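Local coordinates for maquette-3 (Escherichia coli, PDB 6Z0C), which has no known natural function but was designed as an artificial four-helix bundle that carries ion-paired charged networks within its hydrophobic core, at residues 138-143 / 157-162; 131-136 / 164-169. All coordinates share one frame; numbering follows the deposited sequence.

Contact 1 (138-143 / 157-162); sequences KFIELL and ELLKGK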
loop_
_atom_site.group_PDB
_atom_site.type_symbol
_atom_site.label_atom_id
_atom_site.label_comp_id
_atom_site.label_asym_id
_atom_site.label_seq_id
_atom_site.Cartn_x
_atom_site.Cartn_y
_atom_site.Cartn_z
ATOM N N LYS A 138 0.116 17.258 -8.539
ATOM C CA LYS A 138 0.050 18.002 -9.825
ATOM C C LYS A 138 -1.340 18.620 -9.987
ATOM O O LYS A 138 -1.425 19.792 -10.394
ATOM C CB LYS A 138 0.350 17.093 -11.016
ATOM C CG LYS A 138 1.814 16.726 -11.192
ATOM C CD LYS A 138 2.051 15.855 -12.398
ATOM C CE LYS A 138 3.503 15.466 -12.560
ATOM N NZ LYS A 138 3.648 14.303 -13.465
ATOM N N PHE A 139 -2.398 17.866 -9.687
ATOM C CA PHE A 139 -3.777 18.380 -9.859
ATOM C C PHE A 139 -4.003 19.556 -8.903
ATOM O O PHE A 139 -4.624 20.545 -9.323
ATOM C CB PHE A 139 -4.852 17.310 -9.668
ATOM C CG PHE A 139 -6.218 17.912 -9.856
ATOM C CD1 PHE A 139 -6.581 18.437 -11.087
ATOM C CD2 PHE A 139 -7.089 18.062 -8.790
ATOM C CE1 PHE A 139 -7.814 19.047 -11.262
ATOM C CE2 PHE A 139 -8.324 18.667 -8.970
ATOM C CZ PHE A 139 -8.681 19.162 -10.202
ATOM N N ILE A 140 -3.521 19.450 -7.663
ATOM C CA ILE A 140 -3.651 20.526 -6.635
ATOM C C ILE A 140 -2.998 21.809 -7.163
ATOM O O ILE A 140 -3.616 22.882 -7.026
ATOM C CB ILE A 140 -3.062 20.075 -5.286
ATOM C CG1 ILE A 140 -4.066 19.183 -4.552
ATOM C CG2 ILE A 140 -2.618 21.265 -4.444
ATOM C CD1 ILE A 140 -3.705 18.891 -3.127
ATOM N N GLU A 141 -1.801 21.707 -7.747
ATOM C CA GLU A 141 -1.063 22.884 -8.283
ATOM C C GLU A 141 -1.902 23.509 -9.410
ATOM O O GLU A 141 -1.981 24.746 -9.477
ATOM C CB GLU A 141 0.357 22.470 -8.678
ATOM C CG GLU A 141 1.206 22.102 -7.466
ATOM C CD GLU A 141 2.474 21.295 -7.709
ATOM O OE1 GLU A 141 2.856 21.108 -8.884
ATOM O OE2 GLU A 141 3.083 20.853 -6.711
ATOM N N LEU A 142 -2.569 22.679 -10.214
ATOM C CA LEU A 142 -3.456 23.125 -11.320
ATOM C C LEU A 142 -4.738 23.747 -10.748
ATOM O O LEU A 142 -5.148 24.824 -11.229
ATOM C CB LEU A 142 -3.761 21.908 -12.198
ATOM C CG LEU A 142 -4.249 22.196 -13.613
ATOM C CD1 LEU A 142 -3.332 23.178 -14.329
ATOM C CD2 LEU A 142 -4.347 20.899 -14.395
ATOM N N LEU A 143 -5.345 23.087 -9.758
ATOM C CA LEU A 143 -6.621 23.508 -9.119
ATOM C C LEU A 143 -6.442 24.880 -8.454
ATOM O O LEU A 143 -7.368 25.701 -8.541
ATOM C CB LEU A 143 -7.031 22.443 -8.099
ATOM C CG LEU A 143 -8.298 22.737 -7.298
ATOM C CD1 LEU A 143 -9.469 23.077 -8.212
ATOM C CD2 LEU A 143 -8.644 21.557 -6.408
ATOM N N GLU A 157 -13.752 23.734 -1.622
ATOM C CA GLU A 157 -14.154 22.464 -0.952
ATOM C C GLU A 157 -13.423 21.285 -1.606
ATOM O O GLU A 157 -12.974 20.383 -0.875
ATOM C CB GLU A 157 -15.672 22.268 -1.004
ATOM C CG GLU A 157 -16.418 23.111 0.013
ATOM C CD GLU A 157 -15.926 22.937 1.440
ATOM O OE1 GLU A 157 -15.231 23.847 1.939
ATOM O OE2 GLU A 157 -16.227 21.885 2.042
ATOM N N LEU A 158 -13.313 21.294 -2.935
ATOM C CA LEU A 158 -12.609 20.250 -3.725
ATOM C C LEU A 158 -11.130 20.227 -3.317
ATOM O O LEU A 158 -10.579 19.128 -3.125
ATOM C CB LEU A 158 -12.792 20.573 -5.211
ATOM C CG LEU A 158 -12.197 19.578 -6.201
ATOM C CD1 LEU A 158 -12.832 18.201 -6.050
ATOM C CD2 LEU A 158 -12.363 20.094 -7.621
ATOM N N LEU A 159 -10.515 21.405 -3.173
ATOM C CA LEU A 159 -9.089 21.543 -2.778
ATOM C C LEU A 159 -8.897 20.967 -1.371
ATOM O O LEU A 159 -7.947 20.197 -1.186
ATOM C CB LEU A 159 -8.678 23.017 -2.848
ATOM C CG LEU A 159 -7.256 23.328 -2.382
ATOM C CD1 LEU A 159 -6.233 22.512 -3.158
ATOM C CD2 LEU A 159 -6.958 24.810 -2.516
ATOM N N LYS A 160 -9.770 21.319 -0.422
ATOM C CA LYS A 160 -9.721 20.811 0.978
ATOM C C LYS A 160 -9.742 19.279 0.959
ATOM O O LYS A 160 -8.922 18.666 1.675
ATOM C CB LYS A 160 -10.898 21.336 1.805
ATOM C CG LYS A 160 -10.780 22.774 2.284
ATOM C CD LYS A 160 -11.903 23.156 3.228
ATOM C CE LYS A 160 -11.897 24.620 3.614
ATOM N NZ LYS A 160 -12.981 24.935 4.574
ATOM N N GLY A 161 -10.649 18.693 0.170
ATOM C CA GLY A 161 -10.763 17.235 -0.011
ATOM C C GLY A 161 -9.462 16.639 -0.523
ATOM O O GLY A 161 -8.999 15.636 0.059
ATOM N N LYS A 162 -8.885 17.244 -1.566
ATOM C CA LYS A 162 -7.653 16.746 -2.233
ATOM C C LYS A 162 -6.481 16.799 -1.248
ATOM O O LYS A 162 -5.676 15.856 -1.256
ATOM C CB LYS A 162 -7.356 17.534 -3.510
ATOM C CG LYS A 162 -8.218 17.163 -4.708
ATOM C CD LYS A 162 -8.143 15.698 -5.053
ATOM C CE LYS A 162 -8.522 15.395 -6.486
ATOM N NZ LYS A 162 -8.424 13.944 -6.761
#

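Contact 2 (131-136 / 164-169); sequences KQLEDE and QVIKQQ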
loop_
_atom_site.group_PDB
_atom_site.type_symbol
_atom_site.label_atom_id
_atom_site.label_comp_id
_atom_site.label_asym_id
_atom_site.label_seq_id
_atom_site.Cartn_x
_atom_site.Cartn_y
_atom_site.Cartn_z
ATOM N N LYS A 131 3.286 7.182 -7.442
ATOM C CA LYS A 131 2.829 7.748 -8.736
ATOM C C LYS A 131 1.475 8.439 -8.537
ATOM O O LYS A 131 1.326 9.584 -9.001
ATOM C CB LYS A 131 2.775 6.656 -9.808
ATOM C CG LYS A 131 2.284 7.103 -11.181
ATOM C CD LYS A 131 2.807 8.458 -11.626
ATOM C CE LYS A 131 2.728 8.680 -13.122
ATOM N NZ LYS A 131 1.331 8.639 -13.616
ATOM N N GLN A 132 0.526 7.792 -7.857
ATOM C CA GLN A 132 -0.819 8.383 -7.617
ATOM C C GLN A 132 -0.648 9.672 -6.800
ATOM O O GLN A 132 -1.310 10.667 -7.123
ATOM C CB GLN A 132 -1.756 7.381 -6.941
ATOM C CG GLN A 132 -3.189 7.889 -6.854
ATOM C CD GLN A 132 -4.191 6.815 -6.504
ATOM O OE1 GLN A 132 -4.840 6.859 -5.460
ATOM N NE2 GLN A 132 -4.337 5.844 -7.387
ATOM N N LEU A 133 0.240 9.660 -5.805
ATOM C CA LEU A 133 0.550 10.826 -4.936
ATOM C C LEU A 133 1.082 11.985 -5.792
ATOM O O LEU A 133 0.615 13.123 -5.598
ATOM C CB LEU A 133 1.562 10.380 -3.878
ATOM C CG LEU A 133 1.988 11.430 -2.855
ATOM C CD1 LEU A 133 0.788 12.026 -2.138
ATOM C CD2 LEU A 133 2.952 10.813 -1.855
ATOM N N GLU A 134 1.998 11.705 -6.721
ATOM C CA GLU A 134 2.561 12.720 -7.654
ATOM C C GLU A 134 1.425 13.352 -8.465
ATOM O O GLU A 134 1.397 14.588 -8.569
ATOM C CB GLU A 134 3.602 12.103 -8.585
ATOM C CG GLU A 134 4.949 11.913 -7.922
ATOM C CD GLU A 134 6.012 11.351 -8.848
ATOM O OE1 GLU A 134 6.219 11.943 -9.929
ATOM O OE2 GLU A 134 6.614 10.320 -8.494
ATOM N N ASP A 135 0.527 12.530 -9.014
ATOM C CA ASP A 135 -0.615 12.983 -9.852
ATOM C C ASP A 135 -1.567 13.853 -9.010
ATOM O O ASP A 135 -2.089 14.851 -9.557
ATOM C CB ASP A 135 -1.323 11.789 -10.503
ATOM C CG ASP A 135 -0.505 11.117 -11.595
ATOM O OD1 ASP A 135 0.478 11.726 -12.066
ATOM O OD2 ASP A 135 -0.854 9.989 -11.968
ATOM N N GLU A 136 -1.779 13.511 -7.735
ATOM C CA GLU A 136 -2.637 14.303 -6.812
ATOM C C GLU A 136 -1.988 15.675 -6.589
ATOM O O GLU A 136 -2.702 16.684 -6.685
ATOM C CB GLU A 136 -2.857 13.591 -5.476
ATOM C CG GLU A 136 -3.606 12.276 -5.596
ATOM C CD GLU A 136 -5.102 12.359 -5.854
ATOM O OE1 GLU A 136 -5.788 11.355 -5.588
ATOM O OE2 GLU A 136 -5.579 13.409 -6.332
ATOM N N GLN A 164 -6.673 16.442 2.011
ATOM C CA GLN A 164 -6.913 15.311 2.952
ATOM C C GLN A 164 -6.513 13.993 2.275
ATOM O O GLN A 164 -5.898 13.151 2.959
ATOM C CB GLN A 164 -8.370 15.270 3.424
ATOM C CG GLN A 164 -8.739 13.997 4.177
ATOM C CD GLN A 164 -7.904 13.772 5.415
ATOM O OE1 GLN A 164 -7.432 14.710 6.052
ATOM N NE2 GLN A 164 -7.724 12.512 5.776
ATOM N N VAL A 165 -6.857 13.817 0.996
ATOM C CA VAL A 165 -6.488 12.612 0.190
ATOM C C VAL A 165 -4.966 12.441 0.227
ATOM O O VAL A 165 -4.500 11.309 0.444
ATOM C CB VAL A 165 -7.000 12.700 -1.261
ATOM C CG1 VAL A 165 -6.239 11.767 -2.194
ATOM C CG2 VAL A 165 -8.488 12.418 -1.342
ATOM N N ILE A 166 -4.220 13.526 0.015
ATOM C CA ILE A 166 -2.731 13.477 -0.065
ATOM C C ILE A 166 -2.169 13.045 1.295
ATOM O O ILE A 166 -1.252 12.209 1.294
ATOM C CB ILE A 166 -2.154 14.810 -0.578
ATOM C CG1 ILE A 166 -2.240 14.860 -2.104
ATOM C CG2 ILE A 166 -0.731 15.023 -0.083
ATOM C CD1 ILE A 166 -1.996 16.220 -2.688
ATOM N N LYS A 167 -2.709 13.563 2.404
ATOM C CA LYS A 167 -2.291 13.167 3.779
ATOM C C LYS A 167 -2.407 11.646 3.929
ATOM O O LYS A 167 -1.459 11.032 4.459
ATOM C CB LYS A 167 -3.143 13.836 4.861
ATOM C CG LYS A 167 -2.793 15.281 5.180
ATOM C CD LYS A 167 -3.554 15.819 6.376
ATOM C CE LYS A 167 -3.217 17.256 6.714
ATOM N NZ LYS A 167 -3.864 18.200 5.778
ATOM N N GLN A 168 -3.532 11.073 3.490
ATOM C CA GLN A 168 -3.828 9.619 3.603
ATOM C C GLN A 168 -2.893 8.812 2.691
ATOM O O GLN A 168 -2.469 7.722 3.114
ATOM C CB GLN A 168 -5.296 9.348 3.278
ATOM C CG GLN A 168 -6.248 9.931 4.312
ATOM C CD GLN A 168 -7.699 9.666 3.988
ATOM O OE1 GLN A 168 -8.551 10.538 4.122
ATOM N NE2 GLN A 168 -7.994 8.455 3.548
ATOM N N GLN A 169 -2.577 9.306 1.492
ATOM C CA GLN A 169 -1.663 8.588 0.557
ATOM C C GLN A 169 -0.240 8.568 1.132
ATOM O O GLN A 169 0.426 7.541 0.980
ATOM C CB GLN A 169 -1.732 9.179 -0.850
ATOM C CG GLN A 169 -2.888 8.612 -1.664
ATOM C CD GLN A 169 -3.215 9.455 -2.870
ATOM O OE1 GLN A 169 -2.732 10.575 -3.013
ATOM N NE2 GLN A 169 -4.042 8.917 -3.749
#

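Contact 1 (138-143 / 157-162)
Leu158 opens this interface from the side of helix 152-194, and its isobutyl group serves two partners at once. CG stands 4.1 Å from CD2 of Leu143, the two leucine side chains meeting at a slant, while methyl CD2 of Leu158 comes up to the ring edge of Phe139, near the ring plane and 4.5 Å from CE2. The ring itself is steadied from within its own helix: CB of Leu143 sits 4.1 Å above one face, displaced toward the rim. Beyond the two segments, Phe139 and Leu158 both pack on Leu42 of helix 4-48, and helix 52-99 adds Val57 to Phe139 and Leu58 to Leu158.

Leu159 is approached closely enough for its backbone to take part, since CD2 of Leu143 lies 3.7 Å from its CA. Methyl CD1 of Leu159 faces CG2 of Ile140 at 4.0 Å, with the two side chains running at about a right angle. Such pairing illustrates the antiparallel hairpin of a four-helix bundle: helices 105-144 and 152-194 are consecutive in the chain, and their axes here pass 10.6 Å apart with directions 158° from one another.

Lys162 shows how a lysine can be built into an apolar layer. Its CB rests 3.8 Å from CG1 of Ile140. With CG anti to the carbonyl carbon (chi1 -77°) and a bend at the next bond (chi2 -56°), the aliphatic chain of Lys162 crosses the Phe139 side chain at about a right angle and brings CE within 3.8 Å of CD2 of Phe139. The methylenes thus contribute as hydrocarbon, and the buried ammonium group NZ is carried onward to salt bridges with Glu65 and Glu136, which probably offset the cost of burying its charge.

Contact 2 (131-136 / 164-169)
Gln169 reaches from helix 152-194 to pack against helix 105-144, its antiparallel neighbour in the four-helix bundle, and with Leu133 and Glu136 supplies most of this contact. The first torsion of Gln169 (chi1 -84°) turns CG away from the carbonyl carbon, to the side of the backbone N, and the extended chain beyond it delivers the amide between two polar side chains. The planes of the Gln132 and Gln169 amides are turned 57° apart, and NE2 of Gln169 lies 2.8 Å from OE1 of Gln132.

Leu133 runs antiparallel to the Gln169 side chain, its CD1 3.9 Å from OE1 of Gln169. Methyl CD1 of Leu133 also meets CG2 of Ile166 at 3.9 Å, an apolar patch beside the polar groups.

CB of Glu136 rests 3.7 Å from CG1 of Ile166, and the chain then bends at chi2 to bring its carboxylate inward. There OE1 of Glu136 lies 3.4 Å from methyl CG1 of Val165. The same oxygen forms a salt bridge with Lys35 of helix 4-48, whereas OE2 pairs with Lys162; a buried acid is thus held by two lysines, which would be expected to favour its ionised form. Replacing Glu136 by an alanine would probably cost Lys35 and Lys162 a carboxylate partner, leaving Lys162 to Glu65, and open a gap beside Val165 and Gln169. The buried OE1 of Gln169 has no polar partner in the model and lies 3.2 Å from CG of Glu136.

Contacts 1 and 2 are successive layers of one helical hairpin, with centres about 10 Å apart; 138-143 follows 131-136 along helix 105-144, while 157-162 precedes 164-169 on the antiparallel partner. A salt bridge joins them, NZ of Lys162 in contact 1 to OE2 of Glu136 in contact 2 at 2.9 Å, as part of a charged network that reaches all four helices. The ends of Ile140 and Ile166 also pack together between the layers, CD1 against CD1. Contact 1 lies nearer the turn linking the two helices; the potassium ion at Gly101, Gly103 and Gln200 belongs to the other end of the bundle.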